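Local coordinates for glucose-6-phosphate isomerase (Thermus thermophilus, PDB 1ZZG), which probably catalyses the reversible isomerisation of glucose 6-phosphate to fructose 6-phosphate, a step shared by glycolysis and gluconeogenesis, at residues V157-D160 against L166-F169; E346-Y351 against A363-E368; L31-E36 against L388-E393; R94-D99 against L107-T112; K82-A87 against L197-A202. All blocks are in the same frame, centred on the assembly; numbering follows the deposited sequence.

Interaction 1: residues V157-D160 against L166-F169; sequences VTTD and LRAF
Arg-167 folds its side chain back over Thr-159 and grips the end of the strand by its carbonyl oxygens. The chain is bent twice beyond CB, at chi2 and again at chi3 (54° and 56°), and this curl brings the guanidinium edge up to two successive C=O groups. NE gives its proton to Asp-160 O at 2.7 Å and lies in the plane of that carbonyl, although the oxygen is tilted somewhat out of the guanidinium plane. NH2 reaches Thr-159 O at 3.2 Å; here the oxygen is level with the guanidinium, whereas the donor stands well above the carbonyl plane. A weak second bond from NH2 to Asp-160 O leaves that oxygen held from two nitrogens and should limit rotation of the group. Under the bend, Thr-159 CG2 fits against the arginine, 3.7 Å from Arg-167 NE.

The hydroxyl of Thr-159 points a different way, anti to its own N (chi1 -169°). A water donates to Thr-159 OG1 and accepts from Arg-167 N at 2.8 Å, joining strand to helix, while OG1 is also bonded to Ser-124 O. The apolar part is Leu-166 CB, which sits 4.0 Å from Val-157 CG1 and beside Thr-159 OG1, the side chains meeting at a slant.

The contact packs the helix on the first strand of the beta-alpha-beta unit formed by strand 155-159, helix 165-173 and strand 176-179. Arg-167 also lies on Ala-177 and Ala-179 of the following strand, and Leu-166 touches Leu-136 of helix 130-147.

Interaction 2: residues E346-Y351 against A363-E368; sequences EAEATY and ALFLPE
Tyr-351 and Ala-363 form the closely packed end of this contact. The methyl CB of Ala-363 sits over one face of the tyrosine ring, 4.0 Å from its centroid and 20° off the normal, a CH-pi contact displaced toward the CZ and CE2 rim. With CG anti to the backbone N (chi1 179°), the ring extends from the helix to the strand, and its hydroxyl is bonded to Asp-5 OD1.

One helical turn back there is a second, more polar touch. Glu-348 curls at chi2, and its OE2 comes to the edge of the Phe-365 ring, 3.3 Å from CE1 and 3.5 Å from CZ. Carboxylate and ring planes are only 8° apart, so the anionic oxygen faces the electron-poor hydrogens of the rim; OE2 also forms a salt bridge with Lys-344. Beyond Phe-365 the segments separate: Leu-366 turns off toward helix 371-391, and Pro-367 and Glu-368, both partly exposed, run well clear of the helix.

Strand 306-313, helix 339-356 and strand 360-366 make a beta-alpha-beta crossover between neighbouring parallel strands of the mixed sheet, consistent with a SIS-type sugar isomerase domain.

Interaction 3: residues L31-E36 against L388-E393; sequences LAKRGE and LGELWE
Lys-33 and Glu-390 meet near the ends of two helices. Lys-33 lies where helix 20-32 gives way to a loop, before the chain turns through Gly-35 at positive phi. Glu-390 lies in the last turn of helix 371-391, which closes in a Schellman motif: Glu-393 takes up a positive phi of 54°, and its N bonds back to Glu-390 O at 3.1 Å.

Between these ends the two side chains approach from opposite directions. Lys-33 is fully extended beyond CG, which carries its ammonium across to the other helix, whereas Glu-390 is bent at chi2 (-53°) and presents its carboxylate to meet it. The result is a salt bridge with Lys-33 NZ 2.7 Å from Glu-390 OE2, placed on the syn lone pair of that oxygen. The other oxygen is joined indirectly: a water donates to Glu-390 OE1 at 3.1 Å and accepts a weak bond from Lys-33 NZ. Both carboxylate oxygens are thus linked to one ammonium group.

The Glu-390 side chain touches Ala-26 and Arg-29, and Lys-33 packs on Leu-41, so the ion pair spans a partly buried seam. It is a salt bridge with a bridging water, tying the chain at the end of a helix near the N-terminus to the Schellman-capped end of a helix late in the sequence, through residues 357 positions apart.

Interaction 4: residues R94-D99 against L107-T112; sequences RFHYLD and LRLLRT
Leu-109 projects from its helix onto His-96 and Leu-98 of the strand, and this packing belongs to a beta-alpha-beta crossover. Strand 94-98, helix 103-112 and strand 118-124 follow one another, but in the parallel sheet strand 68-72 lies between the two strands, so the helix crosses over it.

The two methyls of Leu-109 divide the work. Its CG lies anti to the carbonyl carbon (chi1 -71°), and this sends both of them to the strand. CD2 goes to the histidine, 3.7 Å from His-96 ND1 and 3.9 Å from His-96 CG, approaching the ring at a slant. CD1 goes to Leu-98 and also comes within 4.1 Å of His-96 CB. With the strand alternating its side chains, His-96 and Leu-98 both point to the helix.

The imidazole is anchored through NE2, which is hydrogen-bonded to Asp-68 OD1 at the start of the adjacent strand; this probably limits the ring's rotation. Leu-98 is the centre of an inverse gamma turn that ends the strand, and it rests also on Phe-139 of helix 130-147. Arg-111, further along the helix, makes a salt bridge to Glu-318 of the second subunit.

Leu-98 and Leu-109 run past each other in opposite directions, their CD1 methyls 3.5 Å apart.

Interaction 5: residues K82-A87 against L197-A202; sequences KALEAA and LPLAFA
A peptide group is the flat surface used here: Leu-199 CD2 lies against the Leu-84 to Glu-85 peptide, 3.7 Å from Leu-84 O and 4.0 Å from Glu-85 N. A methyl seated on the backbone itself needs the helices close together, and the CA atoms of Glu-85 and Leu-199 are indeed only 5.8 Å apart. The Phe-201 ring takes no part across the contact; Leu-197 CD1 lies at its edge, in plane, and the ring meets Phe-69 on the sheet.

The second methyl of Leu-199 serves the side chain of Leu-84. CD1 is 3.7 Å from both Leu-84 CB and Leu-84 CD1, the two leucines crossing at about a right angle, and Leu-209 of helix 206-221 touches both. On the other flank the side chain of Glu-85 meets the other helix through CG, which its chi1 of -175°, anti to the backbone N, sets 4.3 Å from Ala-202 CB. The carboxylate goes on to Asn-89 ND2 and Tyr-97 OH.

Between these two helices, then, cohesion is probably mainly by dispersion and exclusion of water, while the one charged side chain that takes part, Glu-85, spends its polar bonds on the turn after helix 79-88 and on strand 94-98.

How the interactions relate
Interactions 4 and 5 are most closely joined, their centres 16 Å apart: Asp-99 OD2 and Lys-82 NZ form a 3.0 Å salt bridge, and Phe-95 packs on Pro-198 and Glu-85. Interaction 5 also touches interaction 1, Thr-158 OG1 lying 4.1 Å from Leu-197 CD2, while interactions 1 and 4 reach the same parallel sheet without touching. Interaction 2 belongs to the mixed sheet, 41 Å from interaction 1 between centres and across the chain's centre. Strand 360-366 of interaction 2 leads into helix 371-391 of interaction 3, which spans the sequence of the other four. None adjoins the predicted catalytic residues Glu-267 and Lys-406; interactions 1, 2, 4 and 5 all reach the second subunit, interaction 3 does not.

Interaction 1: residues V157-D160 against L166-F169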
# COMPACT_ATOMS: atom_id res chain seq x y z
N VAL A 157 -8.99 21.66 -14.41
CA VAL A 157 -10.02 20.74 -13.92
C VAL A 157 -10.30 19.56 -14.85
O VAL A 157 -10.29 19.70 -16.07
CB VAL A 157 -11.34 21.52 -13.69
CG1 VAL A 157 -12.43 20.59 -13.19
CG2 VAL A 157 -11.11 22.64 -12.69
N THR A 158 -10.53 18.40 -14.25
CA THR A 158 -10.86 17.18 -15.00
C THR A 158 -12.15 16.67 -14.38
O THR A 158 -12.16 16.22 -13.23
CB THR A 158 -9.75 16.12 -14.84
OG1 THR A 158 -8.52 16.63 -15.39
CG2 THR A 158 -10.13 14.83 -15.55
N THR A 159 -13.25 16.76 -15.12
CA THR A 159 -14.56 16.36 -14.60
C THR A 159 -15.55 16.07 -15.74
O THR A 159 -15.21 16.20 -16.92
CB THR A 159 -15.12 17.49 -13.70
OG1 THR A 159 -16.27 17.03 -12.98
CG2 THR A 159 -15.51 18.70 -14.54
N ASP A 160 -16.77 15.67 -15.39
CA ASP A 160 -17.79 15.39 -16.39
C ASP A 160 -17.87 16.58 -17.35
O ASP A 160 -17.69 17.73 -16.95
CB ASP A 160 -19.16 15.20 -15.73
CG ASP A 160 -20.23 14.76 -16.72
OD1 ASP A 160 -20.39 13.54 -16.91
OD2 ASP A 160 -20.90 15.64 -17.31
N LEU A 166 -17.81 21.24 -10.34
CA LEU A 166 -16.48 21.50 -10.87
C LEU A 166 -16.55 21.99 -12.31
O LEU A 166 -15.80 22.87 -12.72
CB LEU A 166 -15.60 20.25 -10.82
CG LEU A 166 -14.86 19.94 -9.53
CD1 LEU A 166 -13.88 18.81 -9.78
CD2 LEU A 166 -14.10 21.18 -9.05
N ARG A 167 -17.46 21.40 -13.08
CA ARG A 167 -17.63 21.81 -14.46
C ARG A 167 -18.12 23.26 -14.50
O ARG A 167 -17.62 24.08 -15.26
CB ARG A 167 -18.65 20.89 -15.16
CG ARG A 167 -19.03 21.32 -16.58
CD ARG A 167 -17.81 21.49 -17.47
NE ARG A 167 -16.98 20.29 -17.53
CZ ARG A 167 -15.93 20.15 -18.34
NH1 ARG A 167 -15.59 21.13 -19.16
NH2 ARG A 167 -15.22 19.03 -18.33
N ALA A 168 -19.10 23.56 -13.65
CA ALA A 168 -19.66 24.91 -13.59
C ALA A 168 -18.61 25.92 -13.15
O ALA A 168 -18.52 27.02 -13.71
CB ALA A 168 -20.85 24.93 -12.64
N PHE A 169 -17.81 25.54 -12.16
CA PHE A 169 -16.75 26.40 -11.63
C PHE A 169 -15.68 26.70 -12.68
O PHE A 169 -15.19 27.83 -12.77
CB PHE A 169 -16.08 25.73 -10.42
CG PHE A 169 -15.04 26.59 -9.77
CD1 PHE A 169 -15.40 27.76 -9.10
CD2 PHE A 169 -13.69 26.24 -9.82
CE1 PHE A 169 -14.44 28.57 -8.50
CE2 PHE A 169 -12.72 27.05 -9.22
CZ PHE A 169 -13.10 28.21 -8.56
O HOH W 1 -18.28 18.85 -12.33

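Interaction 2: residues E346-Y351 against A363-E368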
# COMPACT_ATOMS: atom_id res chain seq x y z
N GLU A 346 13.68 -14.45 -8.05
CA GLU A 346 12.82 -14.46 -6.87
C GLU A 346 11.35 -14.62 -7.23
O GLU A 346 10.59 -15.26 -6.51
CB GLU A 346 13.01 -13.18 -6.05
CG GLU A 346 14.41 -12.99 -5.50
CD GLU A 346 14.44 -11.99 -4.37
OE1 GLU A 346 13.97 -12.33 -3.27
OE2 GLU A 346 14.90 -10.85 -4.59
N ALA A 347 10.95 -14.03 -8.35
CA ALA A 347 9.56 -14.11 -8.79
C ALA A 347 9.23 -15.56 -9.15
O ALA A 347 8.25 -16.13 -8.68
CB ALA A 347 9.34 -13.20 -9.99
N GLU A 348 10.07 -16.17 -9.99
CA GLU A 348 9.86 -17.55 -10.41
C GLU A 348 9.89 -18.47 -9.19
O GLU A 348 9.06 -19.36 -9.06
CB GLU A 348 10.95 -18.00 -11.40
CG GLU A 348 10.95 -17.30 -12.76
CD GLU A 348 9.74 -17.63 -13.62
OE1 GLU A 348 9.09 -18.68 -13.38
OE2 GLU A 348 9.44 -16.85 -14.55
N ALA A 349 10.86 -18.22 -8.31
CA ALA A 349 11.03 -19.01 -7.10
C ALA A 349 9.79 -18.96 -6.21
O ALA A 349 9.32 -19.99 -5.73
CB ALA A 349 12.25 -18.52 -6.33
N THR A 350 9.27 -17.76 -5.99
CA THR A 350 8.09 -17.59 -5.15
C THR A 350 6.85 -18.20 -5.79
O THR A 350 6.01 -18.81 -5.11
CB THR A 350 7.82 -16.11 -4.86
OG1 THR A 350 8.93 -15.57 -4.12
CG2 THR A 350 6.54 -15.95 -4.04
N TYR A 351 6.73 -18.03 -7.11
CA TYR A 351 5.61 -18.58 -7.87
C TYR A 351 5.57 -20.09 -7.61
O TYR A 351 4.52 -20.65 -7.28
CB TYR A 351 5.81 -18.27 -9.36
CG TYR A 351 4.74 -18.78 -10.29
CD1 TYR A 351 3.41 -18.92 -9.88
CD2 TYR A 351 5.05 -19.11 -11.62
CE1 TYR A 351 2.42 -19.36 -10.76
CE2 TYR A 351 4.07 -19.55 -12.50
CZ TYR A 351 2.76 -19.67 -12.07
OH TYR A 351 1.80 -20.10 -12.94
N ALA A 363 0.24 -16.98 -13.11
CA ALA A 363 1.03 -15.79 -13.36
C ALA A 363 0.70 -15.12 -14.67
O ALA A 363 0.32 -15.76 -15.64
CB ALA A 363 2.52 -16.14 -13.32
N LEU A 364 0.86 -13.80 -14.68
CA LEU A 364 0.66 -13.00 -15.87
C LEU A 364 2.00 -12.36 -16.15
O LEU A 364 2.52 -11.58 -15.34
CB LEU A 364 -0.40 -11.92 -15.62
CG LEU A 364 -1.86 -12.38 -15.67
CD1 LEU A 364 -2.78 -11.23 -15.27
CD2 LEU A 364 -2.19 -12.86 -17.07
N PHE A 365 2.59 -12.71 -17.28
CA PHE A 365 3.90 -12.17 -17.66
C PHE A 365 3.80 -10.97 -18.59
O PHE A 365 3.00 -10.95 -19.52
CB PHE A 365 4.74 -13.27 -18.32
CG PHE A 365 5.23 -14.33 -17.37
CD1 PHE A 365 6.42 -14.15 -16.66
CD2 PHE A 365 4.48 -15.48 -17.15
CE1 PHE A 365 6.86 -15.11 -15.75
CE2 PHE A 365 4.91 -16.45 -16.23
CZ PHE A 365 6.10 -16.26 -15.53
N LEU A 366 4.61 -9.96 -18.29
CA LEU A 366 4.69 -8.74 -19.09
C LEU A 366 6.07 -8.77 -19.73
O LEU A 366 7.05 -9.13 -19.09
CB LEU A 366 4.61 -7.50 -18.20
CG LEU A 366 3.25 -6.93 -17.77
CD1 LEU A 366 2.37 -8.03 -17.22
CD2 LEU A 366 3.49 -5.84 -16.73
N PRO A 367 6.17 -8.40 -21.01
CA PRO A 367 7.49 -8.41 -21.65
C PRO A 367 8.47 -7.52 -20.88
O PRO A 367 9.65 -7.83 -20.77
CB PRO A 367 7.19 -7.87 -23.05
CG PRO A 367 5.81 -8.42 -23.31
CD PRO A 367 5.10 -8.16 -22.00
N GLU A 368 7.96 -6.42 -20.35
CA GLU A 368 8.75 -5.48 -19.57
C GLU A 368 7.77 -4.46 -19.02
O GLU A 368 6.61 -4.45 -19.42
CB GLU A 368 9.79 -4.77 -20.47
CG GLU A 368 9.23 -3.73 -21.44
CD GLU A 368 8.45 -4.34 -22.60
OE1 GLU A 368 9.04 -5.13 -23.36
OE2 GLU A 368 7.25 -4.01 -22.75

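Interaction 3: residues L31-E36 against L388-E393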
# COMPACT_ATOMS: atom_id res chain seq x y z
N LEU A 31 -21.22 -7.23 -24.22
CA LEU A 31 -21.20 -6.49 -25.48
C LEU A 31 -22.58 -6.03 -25.92
O LEU A 31 -22.71 -4.99 -26.58
CB LEU A 31 -20.55 -7.35 -26.59
CG LEU A 31 -19.06 -7.69 -26.40
CD1 LEU A 31 -18.57 -8.56 -27.54
CD2 LEU A 31 -18.24 -6.40 -26.32
N ALA A 32 -23.62 -6.77 -25.56
CA ALA A 32 -24.98 -6.40 -25.93
C ALA A 32 -25.38 -5.10 -25.23
O ALA A 32 -26.25 -4.37 -25.71
CB ALA A 32 -25.97 -7.51 -25.56
N LYS A 33 -24.74 -4.81 -24.10
CA LYS A 33 -25.05 -3.61 -23.33
C LYS A 33 -24.46 -2.31 -23.89
O LYS A 33 -24.85 -1.23 -23.46
CB LYS A 33 -24.59 -3.78 -21.88
CG LYS A 33 -25.36 -4.82 -21.08
CD LYS A 33 -24.76 -5.01 -19.69
CE LYS A 33 -25.57 -6.00 -18.88
NZ LYS A 33 -25.01 -6.22 -17.52
N ARG A 34 -23.54 -2.43 -24.84
CA ARG A 34 -22.91 -1.26 -25.44
C ARG A 34 -23.91 -0.45 -26.27
O ARG A 34 -24.90 -0.98 -26.75
CB ARG A 34 -21.73 -1.67 -26.32
CG ARG A 34 -20.63 -2.41 -25.56
CD ARG A 34 -19.44 -2.67 -26.47
NE ARG A 34 -18.92 -1.44 -27.03
CZ ARG A 34 -17.85 -1.37 -27.82
NH1 ARG A 34 -17.18 -2.48 -28.13
NH2 ARG A 34 -17.44 -0.20 -28.29
N GLY A 35 -23.63 0.84 -26.43
CA GLY A 35 -24.52 1.70 -27.20
C GLY A 35 -25.62 2.27 -26.32
O GLY A 35 -25.90 3.47 -26.37
N GLU A 36 -26.25 1.40 -25.53
CA GLU A 36 -27.32 1.80 -24.63
C GLU A 36 -26.81 2.83 -23.63
O GLU A 36 -25.94 2.53 -22.81
CB GLU A 36 -27.86 0.59 -23.87
CG GLU A 36 -29.01 -0.11 -24.55
CD GLU A 36 -30.24 0.76 -24.64
OE1 GLU A 36 -30.76 1.17 -23.58
OE2 GLU A 36 -30.70 1.05 -25.77
N LEU A 388 -16.55 -10.72 -15.26
CA LEU A 388 -16.95 -11.27 -13.97
C LEU A 388 -18.27 -10.67 -13.49
O LEU A 388 -19.05 -11.32 -12.78
CB LEU A 388 -15.86 -11.03 -12.92
CG LEU A 388 -14.69 -12.01 -13.02
CD1 LEU A 388 -13.55 -11.59 -12.09
CD2 LEU A 388 -15.20 -13.40 -12.66
N GLY A 389 -18.54 -9.43 -13.89
CA GLY A 389 -19.79 -8.80 -13.50
C GLY A 389 -20.96 -9.60 -14.06
O GLY A 389 -22.01 -9.73 -13.42
N GLU A 390 -20.77 -10.15 -15.26
CA GLU A 390 -21.81 -10.95 -15.90
C GLU A 390 -21.86 -12.35 -15.28
O GLU A 390 -22.95 -12.86 -14.99
CB GLU A 390 -21.54 -11.08 -17.40
CG GLU A 390 -21.59 -9.76 -18.18
CD GLU A 390 -22.88 -8.98 -17.95
OE1 GLU A 390 -23.90 -9.62 -17.60
OE2 GLU A 390 -22.87 -7.75 -18.13
N LEU A 391 -20.70 -12.96 -15.08
CA LEU A 391 -20.64 -14.29 -14.49
C LEU A 391 -21.23 -14.35 -13.09
O LEU A 391 -21.81 -15.36 -12.70
CB LEU A 391 -19.20 -14.80 -14.45
CG LEU A 391 -18.53 -15.10 -15.80
CD1 LEU A 391 -17.05 -15.33 -15.59
CD2 LEU A 391 -19.19 -16.32 -16.45
N TRP A 392 -21.09 -13.26 -12.33
CA TRP A 392 -21.62 -13.22 -10.97
C TRP A 392 -22.96 -12.50 -10.87
O TRP A 392 -23.49 -12.32 -9.77
CB TRP A 392 -20.61 -12.58 -10.01
CG TRP A 392 -19.34 -13.37 -9.86
CD1 TRP A 392 -19.05 -14.58 -10.44
CD2 TRP A 392 -18.17 -12.99 -9.13
NE1 TRP A 392 -17.77 -14.97 -10.11
CE2 TRP A 392 -17.20 -14.01 -9.31
CE3 TRP A 392 -17.84 -11.88 -8.34
CZ2 TRP A 392 -15.93 -13.95 -8.73
CZ3 TRP A 392 -16.56 -11.82 -7.77
CH2 TRP A 392 -15.63 -12.85 -7.97
N GLU A 393 -23.50 -12.10 -12.01
CA GLU A 393 -24.80 -11.43 -12.07
C GLU A 393 -24.94 -10.22 -11.17
O GLU A 393 -25.90 -10.09 -10.41
CB GLU A 393 -25.91 -12.44 -11.74
CG GLU A 393 -25.87 -13.67 -12.62
CD GLU A 393 -27.06 -14.58 -12.41
OE1 GLU A 393 -27.37 -14.91 -11.24
OE2 GLU A 393 -27.69 -14.96 -13.42
O HOH W 2 -24.79 -8.23 -14.98

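Interaction 4: residues R94-D99 against L107-T112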
# COMPACT_ATOMS: atom_id res chain seq x y z
N ARG A 94 7.59 16.75 -9.94
CA ARG A 94 7.22 16.16 -8.66
C ARG A 94 5.71 16.14 -8.50
O ARG A 94 5.05 17.18 -8.61
CB ARG A 94 7.84 16.96 -7.50
CG ARG A 94 9.37 16.99 -7.50
CD ARG A 94 9.88 17.90 -6.39
NE ARG A 94 9.60 19.31 -6.66
CZ ARG A 94 10.41 20.12 -7.34
NH1 ARG A 94 11.57 19.67 -7.82
NH2 ARG A 94 10.07 21.39 -7.54
N PHE A 95 5.15 14.96 -8.23
CA PHE A 95 3.71 14.83 -8.07
C PHE A 95 3.32 14.71 -6.60
O PHE A 95 3.99 14.05 -5.80
CB PHE A 95 3.22 13.61 -8.86
CG PHE A 95 3.18 13.83 -10.34
CD1 PHE A 95 2.00 14.21 -10.98
CD2 PHE A 95 4.34 13.70 -11.11
CE1 PHE A 95 1.96 14.45 -12.35
CE2 PHE A 95 4.32 13.94 -12.49
CZ PHE A 95 3.12 14.32 -13.11
N HIS A 96 2.22 15.38 -6.26
CA HIS A 96 1.70 15.41 -4.89
C HIS A 96 0.23 15.06 -5.00
O HIS A 96 -0.52 15.69 -5.75
CB HIS A 96 1.89 16.81 -4.31
CG HIS A 96 3.28 17.34 -4.48
ND1 HIS A 96 4.34 16.90 -3.72
CD2 HIS A 96 3.79 18.23 -5.36
CE1 HIS A 96 5.45 17.50 -4.13
NE2 HIS A 96 5.14 18.31 -5.12
N TYR A 97 -0.20 14.06 -4.23
CA TYR A 97 -1.58 13.60 -4.30
C TYR A 97 -2.42 13.92 -3.07
O TYR A 97 -2.15 13.43 -1.98
CB TYR A 97 -1.58 12.09 -4.55
CG TYR A 97 -0.90 11.68 -5.84
CD1 TYR A 97 -1.61 11.59 -7.03
CD2 TYR A 97 0.48 11.44 -5.88
CE1 TYR A 97 -0.99 11.27 -8.23
CE2 TYR A 97 1.12 11.11 -7.08
CZ TYR A 97 0.38 11.03 -8.25
OH TYR A 97 0.99 10.73 -9.45
N LEU A 98 -3.43 14.75 -3.27
CA LEU A 98 -4.34 15.09 -2.18
C LEU A 98 -5.52 14.13 -2.27
O LEU A 98 -6.58 14.47 -2.81
CB LEU A 98 -4.81 16.54 -2.28
CG LEU A 98 -4.29 17.44 -1.15
CD1 LEU A 98 -2.80 17.74 -1.40
CD2 LEU A 98 -5.10 18.74 -1.08
N ASP A 99 -5.30 12.92 -1.77
CA ASP A 99 -6.30 11.86 -1.75
C ASP A 99 -6.66 11.62 -0.29
O ASP A 99 -6.87 10.49 0.15
CB ASP A 99 -5.72 10.59 -2.37
CG ASP A 99 -4.45 10.13 -1.67
OD1 ASP A 99 -3.87 10.93 -0.91
OD2 ASP A 99 -4.03 8.96 -1.89
N LEU A 107 -0.70 21.15 4.89
CA LEU A 107 -0.07 22.37 5.39
C LEU A 107 1.42 22.35 5.00
O LEU A 107 2.00 23.39 4.69
CB LEU A 107 -0.22 22.42 6.91
CG LEU A 107 -0.61 23.72 7.61
CD1 LEU A 107 -1.68 24.47 6.84
CD2 LEU A 107 -1.10 23.36 9.01
N ARG A 108 2.01 21.16 5.01
CA ARG A 108 3.42 20.99 4.65
C ARG A 108 3.60 21.40 3.19
O ARG A 108 4.55 22.11 2.85
CB ARG A 108 3.84 19.54 4.84
CG ARG A 108 5.34 19.29 4.84
CD ARG A 108 5.62 17.79 4.95
NE ARG A 108 7.02 17.49 5.24
CZ ARG A 108 7.59 17.64 6.43
NH1 ARG A 108 6.89 18.09 7.46
NH2 ARG A 108 8.88 17.34 6.59
N LEU A 109 2.69 20.95 2.33
CA LEU A 109 2.74 21.27 0.92
C LEU A 109 2.56 22.77 0.71
O LEU A 109 3.29 23.39 -0.06
CB LEU A 109 1.65 20.52 0.15
CG LEU A 109 1.81 19.01 -0.02
CD1 LEU A 109 0.61 18.44 -0.76
CD2 LEU A 109 3.09 18.71 -0.79
N LEU A 110 1.60 23.36 1.41
CA LEU A 110 1.36 24.80 1.27
C LEU A 110 2.59 25.62 1.67
O LEU A 110 2.83 26.70 1.14
CB LEU A 110 0.17 25.23 2.13
CG LEU A 110 -1.18 24.62 1.75
CD1 LEU A 110 -2.25 25.11 2.70
CD2 LEU A 110 -1.52 25.01 0.31
N ARG A 111 3.37 25.08 2.60
CA ARG A 111 4.56 25.75 3.08
C ARG A 111 5.86 25.43 2.35
O ARG A 111 6.84 26.16 2.50
CB ARG A 111 4.73 25.47 4.58
CG ARG A 111 3.65 26.10 5.43
CD ARG A 111 3.61 25.52 6.83
NE ARG A 111 2.61 26.21 7.64
CZ ARG A 111 2.16 25.79 8.82
NH1 ARG A 111 2.62 24.66 9.34
NH2 ARG A 111 1.25 26.49 9.47
N THR A 112 5.88 24.36 1.56
CA THR A 112 7.10 24.00 0.85
C THR A 112 7.06 24.16 -0.68
O THR A 112 8.10 24.27 -1.32
CB THR A 112 7.53 22.55 1.18
OG1 THR A 112 6.45 21.66 0.88
CG2 THR A 112 7.90 22.43 2.65

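Interaction 5: residues K82-A87 against L197-A202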
# COMPACT_ATOMS: atom_id res chain seq x y z
N LYS A 82 -1.74 7.60 -9.81
CA LYS A 82 -0.60 7.15 -8.98
C LYS A 82 0.10 5.95 -9.59
O LYS A 82 1.33 5.92 -9.70
CB LYS A 82 -1.04 6.76 -7.56
CG LYS A 82 -1.19 7.92 -6.58
CD LYS A 82 -1.26 7.42 -5.14
CE LYS A 82 -1.32 8.57 -4.14
NZ LYS A 82 -1.28 8.10 -2.73
N ALA A 83 -0.67 4.94 -9.99
CA ALA A 83 -0.10 3.74 -10.57
C ALA A 83 0.73 4.03 -11.82
O ALA A 83 1.83 3.50 -11.99
CB ALA A 83 -1.21 2.75 -10.90
N LEU A 84 0.21 4.89 -12.70
CA LEU A 84 0.88 5.24 -13.95
C LEU A 84 2.08 6.18 -13.79
O LEU A 84 3.16 5.93 -14.35
CB LEU A 84 -0.14 5.84 -14.92
CG LEU A 84 -1.22 4.88 -15.44
CD1 LEU A 84 -2.32 5.66 -16.17
CD2 LEU A 84 -0.59 3.84 -16.38
N GLU A 85 1.90 7.25 -13.03
CA GLU A 85 2.98 8.22 -12.82
C GLU A 85 4.18 7.62 -12.09
O GLU A 85 5.32 7.93 -12.41
CB GLU A 85 2.45 9.42 -12.04
CG GLU A 85 3.46 10.57 -11.85
CD GLU A 85 4.24 10.46 -10.56
OE1 GLU A 85 3.61 10.24 -9.50
OE2 GLU A 85 5.49 10.60 -10.59
N ALA A 86 3.92 6.74 -11.12
CA ALA A 86 5.00 6.12 -10.37
C ALA A 86 5.83 5.23 -11.28
O ALA A 86 7.04 5.11 -11.11
CB ALA A 86 4.42 5.29 -9.22
N ALA A 87 5.18 4.62 -12.26
CA ALA A 87 5.87 3.72 -13.17
C ALA A 87 6.54 4.38 -14.37
O ALA A 87 7.54 3.88 -14.89
CB ALA A 87 4.90 2.65 -13.66
N LEU A 197 -3.47 13.31 -18.43
CA LEU A 197 -2.95 14.63 -18.09
C LEU A 197 -1.71 14.53 -17.19
O LEU A 197 -0.65 15.04 -17.53
CB LEU A 197 -4.03 15.49 -17.42
CG LEU A 197 -3.57 16.92 -17.12
CD1 LEU A 197 -3.11 17.60 -18.41
CD2 LEU A 197 -4.71 17.70 -16.47
N PRO A 198 -1.83 13.88 -16.01
CA PRO A 198 -0.62 13.80 -15.18
C PRO A 198 0.51 13.07 -15.89
O PRO A 198 1.67 13.45 -15.76
CB PRO A 198 -1.11 13.07 -13.92
CG PRO A 198 -2.34 12.32 -14.38
CD PRO A 198 -3.00 13.32 -15.31
N LEU A 199 0.19 12.03 -16.66
CA LEU A 199 1.23 11.29 -17.38
C LEU A 199 1.96 12.17 -18.39
O LEU A 199 3.16 11.99 -18.64
CB LEU A 199 0.66 10.07 -18.09
CG LEU A 199 0.66 8.78 -17.28
CD1 LEU A 199 0.06 7.66 -18.14
CD2 LEU A 199 2.08 8.42 -16.84
N ALA A 200 1.24 13.12 -18.98
CA ALA A 200 1.85 14.02 -19.95
C ALA A 200 2.95 14.80 -19.25
O ALA A 200 4.08 14.85 -19.72
CB ALA A 200 0.80 14.97 -20.53
N PHE A 201 2.61 15.39 -18.10
CA PHE A 201 3.58 16.16 -17.33
C PHE A 201 4.70 15.27 -16.79
O PHE A 201 5.76 15.76 -16.42
CB PHE A 201 2.87 16.90 -16.19
CG PHE A 201 2.19 18.16 -16.64
CD1 PHE A 201 2.91 19.35 -16.75
CD2 PHE A 201 0.85 18.15 -17.03
CE1 PHE A 201 2.30 20.51 -17.24
CE2 PHE A 201 0.24 19.30 -17.52
CZ PHE A 201 0.96 20.49 -17.63
N ALA A 202 4.45 13.96 -16.76
CA ALA A 202 5.46 13.02 -16.30
C ALA A 202 6.37 12.64 -17.47
O ALA A 202 7.35 11.92 -17.31
CB ALA A 202 4.79 11.78 -15.73